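Local coordinates for alpha-galacturonidase (Bacillus subtilis, PDB 3FEF), which hydrolyses alpha-1,4-linked di-galacturonate to release galacturonate, as a family 4 glycosidase that depends on NAD(+) and manganese, at residues A[115-129]-A[144-156]. Sequence-based numbering, arbitrary orientation.
Sequences GIIRGLRAVPIFAEI and NYTNPMSVCTRVL
With CG of F126 anti to its carbonyl carbon (chi1 -82°), the phenyl ring lies flat against C152. C152 CB sits over the ring centre, 3.6 Å from the centroid. The C152 sulfur covers the same face, with SG 3.5 Å from F126 CE2. At the ring edge, F126 CZ meets T146 CB, CE1 meets N144 OD1, and CD1 meets L156 CD2. Replacing F126 by an alanine is likely to leave C152 without its aromatic partner and open a gap beside T146 and L156. The extended R118 chain crosses P148 slantwise, near P148 CD. Its NE gives N147 O a fairly straight hydrogen bond of 3.0 Å (162°), in the guanidinium plane but from above the carbonyl plane. A water joins R118 NH2, weakly, to the backbone N of N147. P148 CG lies 3.4 Å from G119 CA, unusually tight, where G119 has no side chain. V155 CG1 packs on the backbone N of A127 at 3.5 Å. Helices 115-129 and 149-156 cross at -34° in the Rossmann-type NAD domain of family 4 glycosidases. The loop with the cis N147-P148 bond, between strand 141-144 and P148 at the helix N-cap, holds N147, probably a substrate ligand, beside the magnesium site.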
loop_
_atom_site.group_PDB
_atom_site.type_symbol
_atom_site.label_atom_id
_atom_site.label_comp_id
_atom_site.label_asym_id
_atom_site.label_seq_id
_atom_site.Cartn_x
_atom_site.Cartn_y
_atom_site.Cartn_z
ATOM N N GLY A 115 -18.227 -14.457 21.406
ATOM C CA GLY A 115 -17.085 -14.587 20.526
ATOM C C GLY A 115 -15.907 -13.776 21.052
ATOM O O GLY A 115 -14.789 -14.270 21.106
ATOM N N ILE A 116 -16.165 -12.537 21.459
ATOM C CA ILE A 116 -15.127 -11.644 21.970
ATOM C C ILE A 116 -14.493 -12.177 23.258
ATOM O O ILE A 116 -13.273 -12.262 23.367
ATOM C CB ILE A 116 -15.698 -10.249 22.271
ATOM C CG1 ILE A 116 -16.414 -9.677 21.034
ATOM C CG2 ILE A 116 -14.604 -9.326 22.841
ATOM C CD1 ILE A 116 -15.600 -8.754 20.166
ATOM N N ILE A 117 -15.332 -12.523 24.232
ATOM C CA ILE A 117 -14.852 -13.052 25.497
ATOM C C ILE A 117 -14.088 -14.342 25.237
ATOM O O ILE A 117 -12.987 -14.540 25.757
ATOM C CB ILE A 117 -16.025 -13.298 26.499
ATOM C CG1 ILE A 117 -16.711 -11.974 26.823
ATOM C CG2 ILE A 117 -15.523 -13.948 27.793
ATOM C CD1 ILE A 117 -15.794 -10.964 27.507
ATOM N N ARG A 118 -14.652 -15.208 24.398
ATOM C CA ARG A 118 -13.987 -16.470 24.079
ATOM C C ARG A 118 -12.616 -16.251 23.426
ATOM O O ARG A 118 -11.624 -16.891 23.792
ATOM C CB ARG A 118 -14.884 -17.339 23.194
ATOM C CG ARG A 118 -14.356 -18.742 22.923
ATOM C CD ARG A 118 -15.323 -19.429 21.963
ATOM N NE ARG A 118 -14.787 -20.640 21.360
ATOM C CZ ARG A 118 -15.361 -21.831 21.477
ATOM N NH1 ARG A 118 -16.484 -21.943 22.173
ATOM N NH2 ARG A 118 -14.817 -22.898 20.896
ATOM N N GLY A 119 -12.562 -15.336 22.466
ATOM C CA GLY A 119 -11.297 -15.044 21.809
ATOM C C GLY A 119 -10.300 -14.605 22.860
ATOM O O GLY A 119 -9.152 -15.055 22.903
ATOM N N LEU A 120 -10.747 -13.710 23.724
ATOM C CA LEU A 120 -9.895 -13.192 24.770
ATOM C C LEU A 120 -9.252 -14.348 25.553
ATOM O O LEU A 120 -8.058 -14.380 25.778
ATOM C CB LEU A 120 -10.770 -12.371 25.686
ATOM C CG LEU A 120 -10.295 -11.033 26.180
ATOM C CD1 LEU A 120 -9.439 -10.326 25.128
ATOM C CD2 LEU A 120 -11.555 -10.234 26.525
ATOM N N ARG A 121 -10.070 -15.297 25.970
ATOM C CA ARG A 121 -9.617 -16.496 26.676
ATOM C C ARG A 121 -8.639 -17.334 25.834
ATOM O O ARG A 121 -7.699 -17.935 26.345
ATOM C CB ARG A 121 -10.860 -17.321 27.016
ATOM C CG ARG A 121 -10.744 -18.308 28.150
ATOM C CD ARG A 121 -12.134 -18.594 28.790
ATOM N NE ARG A 121 -13.062 -19.279 27.887
ATOM C CZ ARG A 121 -14.264 -18.814 27.554
ATOM N NH1 ARG A 121 -14.698 -17.678 28.068
ATOM N NH2 ARG A 121 -15.048 -19.492 26.727
ATOM N N ALA A 122 -8.861 -17.389 24.530
ATOM C CA ALA A 122 -8.039 -18.261 23.676
ATOM C C ALA A 122 -6.655 -17.677 23.396
ATOM O O ALA A 122 -5.716 -18.411 23.114
ATOM C CB ALA A 122 -8.768 -18.551 22.347
ATOM N N VAL A 123 -6.534 -16.352 23.465
ATOM C CA VAL A 123 -5.289 -15.708 23.098
ATOM C C VAL A 123 -4.067 -16.305 23.805
ATOM O O VAL A 123 -3.090 -16.670 23.152
ATOM C CB VAL A 123 -5.360 -14.164 23.263
ATOM C CG1 VAL A 123 -3.971 -13.524 23.056
ATOM C CG2 VAL A 123 -6.362 -13.582 22.260
ATOM N N PRO A 124 -4.092 -16.383 25.142
ATOM C CA PRO A 124 -2.847 -16.873 25.766
ATOM C C PRO A 124 -2.631 -18.376 25.572
ATOM O O PRO A 124 -1.502 -18.849 25.649
ATOM C CB PRO A 124 -2.995 -16.490 27.254
ATOM C CG PRO A 124 -4.472 -16.234 27.459
ATOM C CD PRO A 124 -5.062 -15.840 26.114
ATOM N N ILE A 125 -3.693 -19.123 25.293
ATOM C CA ILE A 125 -3.530 -20.533 24.938
ATOM C C ILE A 125 -2.781 -20.681 23.607
ATOM O O ILE A 125 -1.913 -21.537 23.460
ATOM C CB ILE A 125 -4.887 -21.259 24.877
ATOM C CG1 ILE A 125 -5.578 -21.202 26.243
ATOM C CG2 ILE A 125 -4.702 -22.710 24.443
ATOM C CD1 ILE A 125 -6.910 -21.950 26.293
ATOM N N PHE A 126 -3.099 -19.833 22.634
ATOM C CA PHE A 126 -2.474 -19.967 21.326
ATOM C C PHE A 126 -1.088 -19.323 21.272
ATOM O O PHE A 126 -0.218 -19.766 20.513
ATOM C CB PHE A 126 -3.405 -19.470 20.211
ATOM C CG PHE A 126 -4.428 -20.489 19.798
ATOM C CD1 PHE A 126 -4.274 -21.208 18.613
ATOM C CD2 PHE A 126 -5.521 -20.763 20.615
ATOM C CE1 PHE A 126 -5.218 -22.177 18.237
ATOM C CE2 PHE A 126 -6.480 -21.738 20.246
ATOM C CZ PHE A 126 -6.323 -22.443 19.060
ATOM N N ALA A 127 -0.873 -18.294 22.089
ATOM C CA ALA A 127 0.464 -17.731 22.247
ATOM C C ALA A 127 1.408 -18.823 22.731
ATOM O O ALA A 127 2.531 -18.947 22.237
ATOM C CB ALA A 127 0.449 -16.565 23.245
ATOM N N GLU A 128 0.944 -19.618 23.696
ATOM C CA GLU A 128 1.741 -20.719 24.238
ATOM C C GLU A 128 1.966 -21.829 23.199
ATOM O O GLU A 128 3.058 -22.371 23.076
ATOM C CB GLU A 128 1.097 -21.306 25.515
ATOM C CG GLU A 128 1.874 -22.523 26.058
ATOM C CD GLU A 128 1.442 -22.986 27.451
ATOM O OE1 GLU A 128 0.227 -22.967 27.776
ATOM O OE2 GLU A 128 2.337 -23.398 28.231
ATOM N N ILE A 129 0.925 -22.170 22.454
ATOM C CA ILE A 129 1.066 -23.136 21.369
ATOM C C ILE A 129 2.042 -22.614 20.316
ATOM O O ILE A 129 2.945 -23.324 19.872
ATOM C CB ILE A 129 -0.294 -23.463 20.749
ATOM C CG1 ILE A 129 -1.099 -24.353 21.711
ATOM C CG2 ILE A 129 -0.105 -24.144 19.416
ATOM C CD1 ILE A 129 -2.611 -24.467 21.348
ATOM N N ASN A 144 -5.213 -25.203 11.996
ATOM C CA ASN A 144 -6.086 -24.878 13.114
ATOM C C ASN A 144 -7.568 -25.078 12.789
ATOM O O ASN A 144 -8.071 -24.617 11.765
ATOM C CB ASN A 144 -5.832 -23.436 13.579
ATOM C CG ASN A 144 -6.723 -23.033 14.740
ATOM O OD1 ASN A 144 -6.926 -23.801 15.679
ATOM N ND2 ASN A 144 -7.267 -21.829 14.678
ATOM N N TYR A 145 -8.268 -25.749 13.695
ATOM C CA TYR A 145 -9.680 -26.009 13.578
ATOM C C TYR A 145 -10.462 -25.290 14.673
ATOM O O TYR A 145 -11.695 -25.307 14.667
ATOM C CB TYR A 145 -9.951 -27.504 13.734
ATOM C CG TYR A 145 -9.598 -28.325 12.537
ATOM C CD1 TYR A 145 -10.351 -28.234 11.365
ATOM C CD2 TYR A 145 -8.533 -29.208 12.569
ATOM C CE1 TYR A 145 -10.041 -28.988 10.258
ATOM C CE2 TYR A 145 -8.212 -29.974 11.468
ATOM C CZ TYR A 145 -8.968 -29.849 10.308
ATOM O OH TYR A 145 -8.669 -30.614 9.214
ATOM N N THR A 146 -9.746 -24.688 15.617
ATOM C CA THR A 146 -10.375 -24.080 16.794
ATOM C C THR A 146 -11.038 -22.723 16.497
ATOM O O THR A 146 -10.516 -21.941 15.714
ATOM C CB THR A 146 -9.340 -23.837 17.909
ATOM O OG1 THR A 146 -8.588 -25.034 18.171
ATOM C CG2 THR A 146 -10.036 -23.383 19.167
ATOM N N ASN A 147 -12.175 -22.457 17.140
ATOM C CA ASN A 147 -12.832 -21.156 17.098
ATOM C C ASN A 147 -12.564 -20.368 18.387
ATOM O O ASN A 147 -12.432 -20.972 19.459
ATOM C CB ASN A 147 -14.332 -21.358 16.938
ATOM C CG ASN A 147 -14.688 -21.952 15.599
ATOM O OD1 ASN A 147 -14.163 -21.537 14.571
ATOM N ND2 ASN A 147 -15.574 -22.926 15.597
ATOM N N PRO A 148 -12.527 -19.024 18.314
ATOM C CA PRO A 148 -12.775 -18.122 17.167
ATOM C C PRO A 148 -11.598 -18.114 16.196
ATOM O O PRO A 148 -10.487 -17.710 16.544
ATOM C CB PRO A 148 -12.941 -16.752 17.818
ATOM C CG PRO A 148 -12.164 -16.835 19.084
ATOM C CD PRO A 148 -12.268 -18.273 19.556
HETATM N N MSE A 149 -11.872 -18.567 14.983
HETATM C CA MSE A 149 -10.853 -18.909 13.996
HETATM C C MSE A 149 -9.889 -17.760 13.673
HETATM O O MSE A 149 -8.678 -17.934 13.691
HETATM C CB MSE A 149 -11.553 -19.323 12.721
HETATM C CG MSE A 149 -10.608 -19.458 11.568
HETATM SE SE MSE A 149 -10.138 -21.310 11.426
HETATM C CE MSE A 149 -11.593 -21.900 10.374
ATOM N N SER A 150 -10.451 -16.597 13.374
ATOM C CA SER A 150 -9.677 -15.436 12.982
ATOM C C SER A 150 -8.745 -14.930 14.083
ATOM O O SER A 150 -7.625 -14.528 13.811
ATOM C CB SER A 150 -10.622 -14.330 12.524
ATOM O OG SER A 150 -11.456 -14.809 11.474
ATOM N N VAL A 151 -9.201 -14.959 15.323
ATOM C CA VAL A 151 -8.365 -14.553 16.432
ATOM C C VAL A 151 -7.263 -15.561 16.736
ATOM O O VAL A 151 -6.109 -15.184 16.838
ATOM C CB VAL A 151 -9.213 -14.301 17.709
ATOM C CG1 VAL A 151 -8.294 -14.186 18.938
ATOM C CG2 VAL A 151 -10.099 -13.021 17.521
ATOM N N CYS A 152 -7.611 -16.844 16.864
ATOM C CA CYS A 152 -6.626 -17.873 17.181
ATOM C C CYS A 152 -5.562 -17.928 16.124
ATOM O O CYS A 152 -4.366 -17.918 16.406
ATOM C CB CYS A 152 -7.283 -19.260 17.262
ATOM S SG CYS A 152 -8.456 -19.396 18.594
ATOM N N THR A 153 -5.993 -17.999 14.877
ATOM C CA THR A 153 -5.021 -18.092 13.814
ATOM C C THR A 153 -4.145 -16.841 13.803
ATOM O O THR A 153 -2.952 -16.920 13.546
ATOM C CB THR A 153 -5.728 -18.310 12.468
ATOM O OG1 THR A 153 -6.634 -19.416 12.617
ATOM C CG2 THR A 153 -4.729 -18.629 11.395
ATOM N N ARG A 154 -4.740 -15.682 14.081
ATOM C CA ARG A 154 -3.978 -14.451 14.017
ATOM C C ARG A 154 -2.926 -14.408 15.109
ATOM O O ARG A 154 -1.859 -13.844 14.911
ATOM C CB ARG A 154 -4.887 -13.239 14.157
ATOM C CG ARG A 154 -4.124 -11.942 14.087
ATOM C CD ARG A 154 -3.606 -11.609 12.670
ATOM N NE ARG A 154 -3.269 -10.187 12.672
ATOM C CZ ARG A 154 -2.035 -9.705 12.635
ATOM N NH1 ARG A 154 -0.997 -10.515 12.509
ATOM N NH2 ARG A 154 -1.845 -8.408 12.700
ATOM N N VAL A 155 -3.233 -15.012 16.254
ATOM C CA VAL A 155 -2.322 -15.021 17.399
ATOM C C VAL A 155 -1.117 -15.864 17.049
ATOM O O VAL A 155 0.008 -15.501 17.368
ATOM C CB VAL A 155 -3.023 -15.538 18.697
ATOM C CG1 VAL A 155 -1.993 -15.839 19.822
ATOM C CG2 VAL A 155 -4.080 -14.532 19.170
ATOM N N LEU A 156 -1.346 -16.995 16.377
ATOM C CA LEU A 156 -0.220 -17.800 15.913
ATOM C C LEU A 156 0.823 -16.930 15.168
ATOM O O LEU A 156 2.023 -16.992 15.454
ATOM C CB LEU A 156 -0.711 -18.964 15.034
ATOM C CG LEU A 156 -1.547 -20.016 15.761
ATOM C CD1 LEU A 156 -1.979 -21.185 14.858
ATOM C CD2 LEU A 156 -0.764 -20.523 16.998
HETATM O O HOH W 1 -13.373 -24.478 19.147
#